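Local coordinates for adenosine deaminase (Burkholderia ambifaria, PDB 4GXW), which is a zinc-dependent amidohydrolase of the adenosine and AMP deaminase family that probably removes the amino group of adenine or a related purine by hydrolysis, at residues A[213-227]-A[234-248]. Sequence-based numbering, arbitrary orientation.
Sequences TTAHAGEFGMPWRNV and LHVDRVDHGYTIVDN. With ZN (zinc ion), chain C.
The carboxylate oxygen OD2 of D240 is gripped twice: OG1 of T214 donates to it over 2.7 Å from above the carboxylate plane, and a water that accepts from ND1 of H216 donates to it too. The residues belong to a beta-alpha-beta unit of the TIM barrel, in which strand 212-217 runs parallel to 238-239, and illustrate how such a barrel builds a metal site at the carboxyl ends of its strands. H216 binds the zinc ion through NE2 at 2.3 Å, with H35, H37 and D301 completing the protein ligands; the bridging water ties the far ring nitrogen to D240, a second-shell residue whose OD1 is hydrogen-bonded to OG1 of T263. CB of D240 lies over one face of the H216 ring, offset toward its rim, while the zinc and the in-plane water hold its two nitrogens. NE2 of H241 is 2.8 Å from the zinc-bound water, its ND1 pairs with OH of Y243 at 2.7 Å, and CG of E219, anti to its backbone N (chi1 -165°), makes a CH-pi contact over one face of the H241 ring. Backbone bonds lock the strand ends together: A217 N donates to D240 O, and A217 O accepts G242 N, almost in line with the C=O although the N-H is bent (132°). OG1 of T244 donates to M222 O at 2.8 Å, pinning the loop after the strand. Near the start of strand 212-217, T213 pairs twice with D237: T213 O accepts D237 N, while D237 OD2 accepts T213 N at 2.9 Å on its anti lone pair.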
loop_
_atom_site.group_PDB
_atom_site.type_symbol
_atom_site.label_atom_id
_atom_site.label_comp_id
_atom_site.label_asym_id
_atom_site.label_seq_id
_atom_site.Cartn_x
_atom_site.Cartn_y
_atom_site.Cartn_z
ATOM N N THR A 213 -2.630 14.708 -1.047
ATOM C CA THR A 213 -2.248 14.153 0.237
ATOM C C THR A 213 -3.086 12.932 0.592
ATOM O O THR A 213 -4.250 12.805 0.204
ATOM C CB THR A 213 -2.331 15.196 1.402
ATOM O OG1 THR A 213 -3.689 15.443 1.754
ATOM C CG2 THR A 213 -1.635 16.519 1.080
ATOM N N THR A 214 -2.467 12.050 1.356
ATOM C CA THR A 214 -3.131 10.883 1.917
ATOM C C THR A 214 -2.612 10.708 3.344
ATOM O O THR A 214 -1.677 11.402 3.755
ATOM C CB THR A 214 -2.908 9.612 1.058
ATOM O OG1 THR A 214 -3.706 8.533 1.571
ATOM C CG2 THR A 214 -1.440 9.212 1.023
ATOM N N ALA A 215 -3.220 9.815 4.114
ATOM C CA ALA A 215 -2.784 9.593 5.495
ATOM C C ALA A 215 -3.201 8.233 6.014
ATOM O O ALA A 215 -4.346 7.826 5.817
ATOM C CB ALA A 215 -3.353 10.681 6.420
ATOM N N HIS A 216 -2.282 7.551 6.701
ATOM C CA HIS A 216 -2.633 6.384 7.518
ATOM C C HIS A 216 -3.463 6.895 8.706
ATOM O O HIS A 216 -3.040 7.811 9.435
ATOM C CB HIS A 216 -1.378 5.667 8.051
ATOM C CG HIS A 216 -0.660 4.811 7.046
ATOM N ND1 HIS A 216 -0.237 5.281 5.818
ATOM C CD2 HIS A 216 -0.264 3.515 7.104
ATOM C CE1 HIS A 216 0.380 4.307 5.165
ATOM N NE2 HIS A 216 0.380 3.222 5.921
ATOM N N ALA A 217 -4.635 6.306 8.911
ATOM C CA ALA A 217 -5.504 6.707 10.022
ATOM C C ALA A 217 -6.415 5.557 10.414
ATOM O O ALA A 217 -6.925 4.834 9.549
ATOM C CB ALA A 217 -6.335 7.929 9.637
ATOM N N GLY A 218 -6.619 5.373 11.715
ATOM C CA GLY A 218 -7.503 4.323 12.194
ATOM C C GLY A 218 -6.912 2.922 12.140
ATOM O O GLY A 218 -7.651 1.923 12.101
ATOM N N GLU A 219 -5.582 2.846 12.111
ATOM C CA GLU A 219 -4.845 1.592 12.238
ATOM C C GLU A 219 -4.546 1.355 13.720
ATOM O O GLU A 219 -4.656 2.273 14.531
ATOM C CB GLU A 219 -3.539 1.655 11.428
ATOM C CG GLU A 219 -2.878 0.305 11.195
ATOM C CD GLU A 219 -1.561 0.378 10.427
ATOM O OE1 GLU A 219 -1.106 1.484 10.046
ATOM O OE2 GLU A 219 -0.953 -0.701 10.219
ATOM N N PHE A 220 -4.182 0.125 14.079
ATOM C CA PHE A 220 -3.830 -0.222 15.462
ATOM C C PHE A 220 -4.968 0.024 16.459
ATOM O O PHE A 220 -4.725 0.212 17.654
ATOM C CB PHE A 220 -2.583 0.543 15.943
ATOM C CG PHE A 220 -1.439 0.538 14.964
ATOM C CD1 PHE A 220 -0.612 -0.571 14.853
ATOM C CD2 PHE A 220 -1.170 1.656 14.175
ATOM C CE1 PHE A 220 0.452 -0.576 13.960
ATOM C CE2 PHE A 220 -0.108 1.657 13.281
ATOM C CZ PHE A 220 0.705 0.538 13.178
ATOM N N GLY A 221 -6.203 0.042 15.971
ATOM C CA GLY A 221 -7.342 0.335 16.819
ATOM C C GLY A 221 -7.419 1.785 17.262
ATOM O O GLY A 221 -8.149 2.104 18.197
ATOM N N MET A 222 -6.678 2.670 16.601
ATOM C CA MET A 222 -6.718 4.085 16.967
ATOM C C MET A 222 -8.101 4.669 16.680
ATOM O O MET A 222 -8.828 4.156 15.824
ATOM C CB MET A 222 -5.608 4.870 16.256
ATOM C CG MET A 222 -4.214 4.571 16.783
ATOM S SD MET A 222 -4.009 4.978 18.536
ATOM C CE MET A 222 -4.202 3.362 19.284
ATOM N N PRO A 223 -8.482 5.729 17.413
ATOM C CA PRO A 223 -9.857 6.234 17.339
ATOM C C PRO A 223 -10.295 6.651 15.933
ATOM O O PRO A 223 -9.483 7.178 15.158
ATOM C CB PRO A 223 -9.821 7.466 18.256
ATOM C CG PRO A 223 -8.702 7.196 19.214
ATOM C CD PRO A 223 -7.676 6.452 18.415
ATOM N N TRP A 224 -11.576 6.442 15.616
ATOM C CA TRP A 224 -12.135 6.935 14.356
ATOM C C TRP A 224 -11.952 8.448 14.217
ATOM O O TRP A 224 -11.927 8.973 13.100
ATOM C CB TRP A 224 -13.608 6.534 14.185
ATOM C CG TRP A 224 -14.543 7.060 15.237
ATOM C CD1 TRP A 224 -15.043 6.373 16.310
ATOM C CD2 TRP A 224 -15.119 8.373 15.304
ATOM N NE1 TRP A 224 -15.872 7.182 17.044
ATOM C CE2 TRP A 224 -15.938 8.413 16.449
ATOM C CE3 TRP A 224 -15.012 9.520 14.512
ATOM C CZ2 TRP A 224 -16.644 9.559 16.823
ATOM C CZ3 TRP A 224 -15.716 10.654 14.880
ATOM C CH2 TRP A 224 -16.522 10.662 16.027
ATOM N N ARG A 225 -11.800 9.150 15.341
ATOM C CA ARG A 225 -11.497 10.586 15.313
ATOM C C ARG A 225 -10.304 10.898 14.421
ATOM O O ARG A 225 -10.269 11.933 13.758
ATOM C CB ARG A 225 -11.220 11.118 16.724
ATOM C CG ARG A 225 -12.387 11.838 17.385
ATOM C CD ARG A 225 -12.217 11.934 18.909
ATOM N NE ARG A 225 -11.128 12.817 19.342
ATOM C CZ ARG A 225 -9.883 12.425 19.609
ATOM N NH1 ARG A 225 -8.983 13.317 20.007
ATOM N NH2 ARG A 225 -9.529 11.149 19.478
ATOM N N ASN A 226 -9.319 10.008 14.402
ATOM C CA ASN A 226 -8.152 10.241 13.544
ATOM C C ASN A 226 -8.521 10.241 12.069
ATOM O O ASN A 226 -7.929 10.969 11.267
ATOM C CB ASN A 226 -7.044 9.213 13.790
ATOM C CG ASN A 226 -6.287 9.466 15.081
ATOM O OD1 ASN A 226 -6.585 10.408 15.825
ATOM N ND2 ASN A 226 -5.289 8.622 15.353
ATOM N N VAL A 227 -9.478 9.395 11.692
ATOM C CA VAL A 227 -9.971 9.398 10.315
ATOM C C VAL A 227 -10.677 10.716 10.006
ATOM O O VAL A 227 -10.440 11.335 8.958
ATOM C CB VAL A 227 -10.905 8.196 10.050
ATOM C CG1 VAL A 227 -11.353 8.164 8.586
ATOM C CG2 VAL A 227 -10.198 6.898 10.420
ATOM N N LEU A 234 -7.027 17.821 7.761
ATOM C CA LEU A 234 -5.904 17.758 6.830
ATOM C C LEU A 234 -6.376 17.846 5.379
ATOM O O LEU A 234 -5.591 18.181 4.490
ATOM C CB LEU A 234 -5.075 16.489 7.042
ATOM C CG LEU A 234 -4.508 16.284 8.447
ATOM C CD1 LEU A 234 -3.604 15.066 8.431
ATOM C CD2 LEU A 234 -3.752 17.517 8.951
ATOM N N HIS A 235 -7.651 17.528 5.146
ATOM C CA HIS A 235 -8.252 17.556 3.809
ATOM C C HIS A 235 -7.607 16.563 2.847
ATOM O O HIS A 235 -7.388 16.879 1.684
ATOM C CB HIS A 235 -8.242 18.976 3.211
ATOM C CG HIS A 235 -8.924 19.998 4.068
ATOM N ND1 HIS A 235 -10.262 19.925 4.393
ATOM C CD2 HIS A 235 -8.452 21.111 4.679
ATOM C CE1 HIS A 235 -10.587 20.950 5.160
ATOM N NE2 HIS A 235 -9.507 21.688 5.345
ATOM N N VAL A 236 -7.330 15.354 3.318
ATOM C CA VAL A 236 -6.691 14.358 2.463
ATOM C C VAL A 236 -7.577 13.976 1.282
ATOM O O VAL A 236 -8.814 14.027 1.352
ATOM C CB VAL A 236 -6.267 13.080 3.237
ATOM C CG1 VAL A 236 -5.239 13.425 4.299
ATOM C CG2 VAL A 236 -7.472 12.375 3.855
ATOM N N ASP A 237 -6.924 13.594 0.197
ATOM C CA ASP A 237 -7.621 13.145 -0.997
ATOM C C ASP A 237 -8.094 11.708 -0.905
ATOM O O ASP A 237 -9.072 11.335 -1.544
ATOM C CB ASP A 237 -6.731 13.344 -2.220
ATOM C CG ASP A 237 -6.391 14.786 -2.434
ATOM O OD1 ASP A 237 -7.296 15.541 -2.866
ATOM O OD2 ASP A 237 -5.253 15.208 -2.125
ATOM N N ARG A 238 -7.379 10.899 -0.135
ATOM C CA ARG A 238 -7.825 9.543 0.163
ATOM C C ARG A 238 -7.277 9.145 1.525
ATOM O O ARG A 238 -6.483 9.879 2.109
ATOM C CB ARG A 238 -7.439 8.540 -0.940
ATOM C CG ARG A 238 -5.945 8.426 -1.185
ATOM C CD ARG A 238 -5.616 7.411 -2.299
ATOM N NE ARG A 238 -4.170 7.197 -2.367
ATOM C CZ ARG A 238 -3.401 7.371 -3.443
ATOM N NH1 ARG A 238 -3.909 7.723 -4.615
ATOM N NH2 ARG A 238 -2.097 7.172 -3.349
ATOM N N VAL A 239 -7.732 8.003 2.032
ATOM C CA VAL A 239 -7.363 7.530 3.355
ATOM C C VAL A 239 -6.696 6.167 3.272
ATOM O O VAL A 239 -7.143 5.300 2.526
ATOM C CB VAL A 239 -8.619 7.427 4.265
ATOM C CG1 VAL A 239 -8.275 6.820 5.609
ATOM C CG2 VAL A 239 -9.251 8.784 4.459
ATOM N N ASP A 240 -5.628 5.978 4.041
ATOM C CA ASP A 240 -4.984 4.675 4.183
ATOM C C ASP A 240 -5.441 3.961 5.453
ATOM O O ASP A 240 -5.332 4.492 6.562
ATOM C CB ASP A 240 -3.461 4.809 4.108
ATOM C CG ASP A 240 -3.018 5.460 2.818
ATOM O OD1 ASP A 240 -3.355 4.930 1.728
ATOM O OD2 ASP A 240 -2.369 6.533 2.893
ATOM N N HIS A 241 -5.981 2.759 5.244
ATOM C CA HIS A 241 -6.594 1.899 6.262
ATOM C C HIS A 241 -7.998 2.401 6.617
ATOM O O HIS A 241 -8.978 2.048 5.956
ATOM C CB HIS A 241 -5.719 1.712 7.510
ATOM C CG HIS A 241 -4.394 1.056 7.246
ATOM N ND1 HIS A 241 -4.270 -0.185 6.653
ATOM C CD2 HIS A 241 -3.133 1.470 7.524
ATOM C CE1 HIS A 241 -2.987 -0.506 6.583
ATOM N NE2 HIS A 241 -2.277 0.480 7.106
ATOM N N GLY A 242 -8.100 3.236 7.639
ATOM C CA GLY A 242 -9.371 3.812 8.033
ATOM C C GLY A 242 -10.315 2.901 8.784
ATOM O O GLY A 242 -11.463 3.269 8.985
ATOM N N TYR A 243 -9.829 1.755 9.258
ATOM C CA TYR A 243 -10.702 0.660 9.714
ATOM C C TYR A 243 -11.692 1.042 10.801
ATOM O O TYR A 243 -12.856 0.622 10.767
ATOM C CB TYR A 243 -9.883 -0.563 10.172
ATOM C CG TYR A 243 -8.896 -1.000 9.130
ATOM C CD1 TYR A 243 -9.320 -1.326 7.845
ATOM C CD2 TYR A 243 -7.539 -1.064 9.407
ATOM C CE1 TYR A 243 -8.413 -1.692 6.865
ATOM C CE2 TYR A 243 -6.624 -1.444 8.438
ATOM C CZ TYR A 243 -7.069 -1.745 7.164
ATOM O OH TYR A 243 -6.185 -2.092 6.167
ATOM N N THR A 244 -11.240 1.814 11.780
ATOM C CA THR A 244 -12.099 2.107 12.922
ATOM C C THR A 244 -13.267 3.044 12.596
ATOM O O THR A 244 -14.134 3.269 13.438
ATOM C CB THR A 244 -11.288 2.646 14.103
ATOM O OG1 THR A 244 -10.535 3.782 13.672
ATOM C CG2 THR A 244 -10.318 1.573 14.624
ATOM N N ILE A 245 -13.302 3.574 11.376
ATOM C CA ILE A 245 -14.438 4.391 10.953
ATOM C C ILE A 245 -15.753 3.611 11.044
ATOM O O ILE A 245 -16.813 4.212 11.201
ATOM C CB ILE A 245 -14.237 4.985 9.532
ATOM C CG1 ILE A 245 -15.177 6.170 9.305
ATOM C CG2 ILE A 245 -14.408 3.923 8.462
ATOM C CD1 ILE A 245 -15.161 6.696 7.888
ATOM N N VAL A 246 -15.688 2.279 10.994
ATOM C CA VAL A 246 -16.899 1.467 11.098
ATOM C C VAL A 246 -17.589 1.650 12.449
ATOM O O VAL A 246 -18.768 1.318 12.591
ATOM C CB VAL A 246 -16.645 -0.034 10.848
ATOM C CG1 VAL A 246 -15.999 -0.248 9.486
ATOM C CG2 VAL A 246 -15.793 -0.630 11.965
ATOM N N ASP A 247 -16.860 2.186 13.427
ATOM C CA ASP A 247 -17.422 2.477 14.746
ATOM C C ASP A 247 -18.397 3.656 14.710
ATOM O O ASP A 247 -19.148 3.869 15.661
ATOM C CB ASP A 247 -16.310 2.777 15.759
ATOM C CG ASP A 247 -15.417 1.583 16.026
ATOM O OD1 ASP A 247 -15.855 0.440 15.796
ATOM O OD2 ASP A 247 -14.274 1.788 16.485
ATOM N N ASN A 248 -18.384 4.419 13.618
ATOM C CA ASN A 248 -19.215 5.616 13.492
ATOM C C ASN A 248 -19.994 5.581 12.179
ATOM O O ASN A 248 -19.551 6.127 11.169
ATOM C CB ASN A 248 -18.336 6.876 13.559
ATOM C CG ASN A 248 -19.141 8.173 13.584
ATOM O OD1 ASN A 248 -20.284 8.228 13.140
ATOM N ND2 ASN A 248 -18.522 9.233 14.088
HETATM ZN ZN ZN C . 1.062 1.218 5.142
HETATM O O HOH W 1 -5.179 17.041 -0.011
HETATM O O HOH W 2 -0.248 7.627 4.212
HETATM O O HOH W 3 -12.769 4.125 17.263
HETATM O O HOH W 4 0.454 0.298 6.773
#